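Local coordinates for protein putative metal-dependent phosphoesterase (Bifidobacterium adolescentis, PDB 3O0F) that hydrolyses phosphate esters with the help of bound iron and zinc, binds adenosine monophosphate, and may act as a 5'-3' exonuclease on RNA and DNA, at residues 19-24 against 47-52. Sequence-based numbering, arbitrary orientation.
Sequences CHTVFS and IADHDT. With ZN (zinc ion), chain C; FE (Fe (III) ion), chain E.
Ile47 lays its long branch across the side chain of Thr21: with CG1 anti to the backbone N (chi1 -172°) and the chain extended, its methyl CD1 lies 3.8 Å from Thr21 CG2, an apolar pairing that suits a branched aliphatic residue at the end of a buried strand. At Ala48 the backbone does the work, its N donating to Cys19 O over 2.9 Å, while a side chain of one methyl leaves room for residues 19-24 to come close. Asp49 then ties up the turn formed by Thr21 to Ser24, its carboxylate offering two oxygens to three donors. Its OD1 takes two of them, Thr21 N at 2.7 Å through the syn lone pair and Ser24 OG on the anti side, tilted out of the carboxylate plane. OD2 receives Thr21 OG1 at 2.8 Å, and that hydroxyl in turn accepts from Phe23 N, closing an ST turn. With the carboxylate cut back to an alanine here, Thr21 N and the hydroxyls of Thr21 and Ser24 would probably lose their acceptors, and the two hydroxyls would be free to turn. Strands 15-19 and 44-47 are parallel neighbours, and the loops leaving their C-terminal ends carry metal ligands, as is usual in the TIM-barrel-like PHP fold. His50 is one such ligand, binding zinc through NE2 at 2.1 Å together with Asp25 and His263. Its N donates a weak hydrogen bond to Ser24 OG, so this hydroxyl links the backbone at His50 to the carboxylate. An imidazole can give NE2 to a metal while its flat face stacks: that of His50 forms an offset stack with the His20 ring, centroids 4.3 Å apart and planes at 26°. His20 NE2 binds iron at 2.3 Å, beside His18, Glu75 and Asp261, and zinc lies over the centre of the His20 ring.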
loop_
_atom_site.group_PDB
_atom_site.type_symbol
_atom_site.label_atom_id
_atom_site.label_comp_id
_atom_site.label_asym_id
_atom_site.label_seq_id
_atom_site.Cartn_x
_atom_site.Cartn_y
_atom_site.Cartn_z
ATOM N N CYS A 19 6.122 1.008 -2.187
ATOM C CA CYS A 19 6.118 1.987 -3.292
ATOM C C CYS A 19 4.906 1.727 -4.193
ATOM O O CYS A 19 4.622 0.570 -4.525
ATOM C CB CYS A 19 7.395 1.907 -4.116
ATOM S SG CYS A 19 8.909 2.011 -3.152
ATOM N N HIS A 20 4.179 2.803 -4.527
ATOM C CA HIS A 20 2.986 2.770 -5.368
ATOM C C HIS A 20 3.240 3.382 -6.755
ATOM O O HIS A 20 4.067 4.283 -6.892
ATOM C CB HIS A 20 1.867 3.534 -4.667
ATOM C CG HIS A 20 1.456 2.922 -3.373
ATOM N ND1 HIS A 20 0.387 2.083 -3.259
ATOM C CD2 HIS A 20 1.992 3.016 -2.132
ATOM C CE1 HIS A 20 0.277 1.672 -2.010
ATOM N NE2 HIS A 20 1.246 2.211 -1.310
ATOM N N THR A 21 2.478 2.922 -7.754
ATOM C CA THR A 21 2.640 3.315 -9.127
ATOM C C THR A 21 1.298 3.698 -9.711
ATOM O O THR A 21 0.282 3.652 -9.036
ATOM C CB THR A 21 3.261 2.150 -9.980
ATOM O OG1 THR A 21 2.266 1.147 -10.261
ATOM C CG2 THR A 21 4.521 1.546 -9.258
ATOM N N VAL A 22 1.296 4.020 -10.982
ATOM C CA VAL A 22 0.055 4.222 -11.745
ATOM C C VAL A 22 -0.933 3.049 -11.755
ATOM O O VAL A 22 -2.102 3.261 -12.027
ATOM C CB VAL A 22 0.367 4.586 -13.268
ATOM C CG1 VAL A 22 0.981 5.989 -13.373
ATOM C CG2 VAL A 22 1.229 3.534 -13.934
ATOM N N PHE A 23 -0.489 1.826 -11.456
ATOM C CA PHE A 23 -1.441 0.701 -11.302
ATOM C C PHE A 23 -2.311 0.827 -10.047
ATOM O O PHE A 23 -3.306 0.096 -9.892
ATOM C CB PHE A 23 -0.754 -0.641 -11.401
ATOM C CG PHE A 23 -0.254 -0.934 -12.762
ATOM C CD1 PHE A 23 -1.095 -1.491 -13.723
ATOM C CD2 PHE A 23 1.057 -0.630 -13.112
ATOM C CE1 PHE A 23 -0.635 -1.695 -15.020
ATOM C CE2 PHE A 23 1.517 -0.855 -14.391
ATOM C CZ PHE A 23 0.658 -1.397 -15.339
ATOM N N SER A 24 -1.991 1.779 -9.174
ATOM C CA SER A 24 -2.985 2.257 -8.189
ATOM C C SER A 24 -2.983 3.785 -8.097
ATOM O O SER A 24 -3.500 4.452 -9.004
ATOM C CB SER A 24 -2.840 1.566 -6.810
ATOM O OG SER A 24 -1.559 1.689 -6.235
ATOM N N ILE A 47 7.403 -3.221 -5.474
ATOM C CA ILE A 47 6.134 -2.660 -5.892
ATOM C C ILE A 47 5.033 -3.161 -4.897
ATOM O O ILE A 47 5.054 -4.305 -4.478
ATOM C CB ILE A 47 5.842 -3.018 -7.313
ATOM C CG1 ILE A 47 4.599 -2.249 -7.808
ATOM C CG2 ILE A 47 5.775 -4.563 -7.494
ATOM C CD1 ILE A 47 4.446 -2.227 -9.421
ATOM N N ALA A 48 4.123 -2.284 -4.502
ATOM C CA ALA A 48 3.111 -2.626 -3.469
ATOM C C ALA A 48 1.818 -1.903 -3.736
ATOM O O ALA A 48 1.224 -1.321 -2.827
ATOM C CB ALA A 48 3.626 -2.273 -2.056
ATOM N N ASP A 49 1.372 -1.905 -4.987
ATOM C CA ASP A 49 0.114 -1.240 -5.288
ATOM C C ASP A 49 -1.108 -1.805 -4.534
ATOM O O ASP A 49 -1.124 -2.971 -4.140
ATOM C CB ASP A 49 -0.156 -1.269 -6.798
ATOM C CG ASP A 49 0.773 -0.339 -7.565
ATOM O OD1 ASP A 49 0.762 0.874 -7.238
ATOM O OD2 ASP A 49 1.492 -0.826 -8.466
ATOM N N HIS A 50 -2.127 -0.961 -4.371
ATOM C CA HIS A 50 -3.354 -1.298 -3.638
ATOM C C HIS A 50 -4.148 -2.383 -4.371
ATOM O O HIS A 50 -4.458 -2.220 -5.541
ATOM C CB HIS A 50 -4.240 -0.060 -3.526
ATOM C CG HIS A 50 -3.637 1.028 -2.720
ATOM N ND1 HIS A 50 -3.682 1.031 -1.343
ATOM C CD2 HIS A 50 -2.969 2.151 -3.083
ATOM C CE1 HIS A 50 -3.052 2.097 -0.892
ATOM N NE2 HIS A 50 -2.636 2.802 -1.925
ATOM N N ASP A 51 -4.421 -3.492 -3.681
ATOM C CA ASP A 51 -5.398 -4.529 -4.108
ATOM C C ASP A 51 -5.208 -5.087 -5.542
ATOM O O ASP A 51 -6.170 -5.290 -6.273
ATOM C CB ASP A 51 -6.807 -3.971 -3.902
ATOM C CG ASP A 51 -7.008 -3.449 -2.496
ATOM O OD1 ASP A 51 -6.814 -4.251 -1.557
ATOM O OD2 ASP A 51 -7.342 -2.249 -2.309
ATOM N N THR A 52 -3.949 -5.278 -5.939
ATOM C CA THR A 52 -3.620 -5.680 -7.301
ATOM C C THR A 52 -2.198 -6.235 -7.431
ATOM O O THR A 52 -1.295 -5.903 -6.640
ATOM C CB THR A 52 -3.759 -4.478 -8.288
ATOM O OG1 THR A 52 -3.708 -4.945 -9.648
ATOM C CG2 THR A 52 -2.641 -3.407 -8.038
HETATM ZN ZN ZN C . -1.511 4.600 -2.004
HETATM FE FE FE E . 0.978 2.495 0.953
HETATM O O HOH W 1 0.479 2.934 2.927
#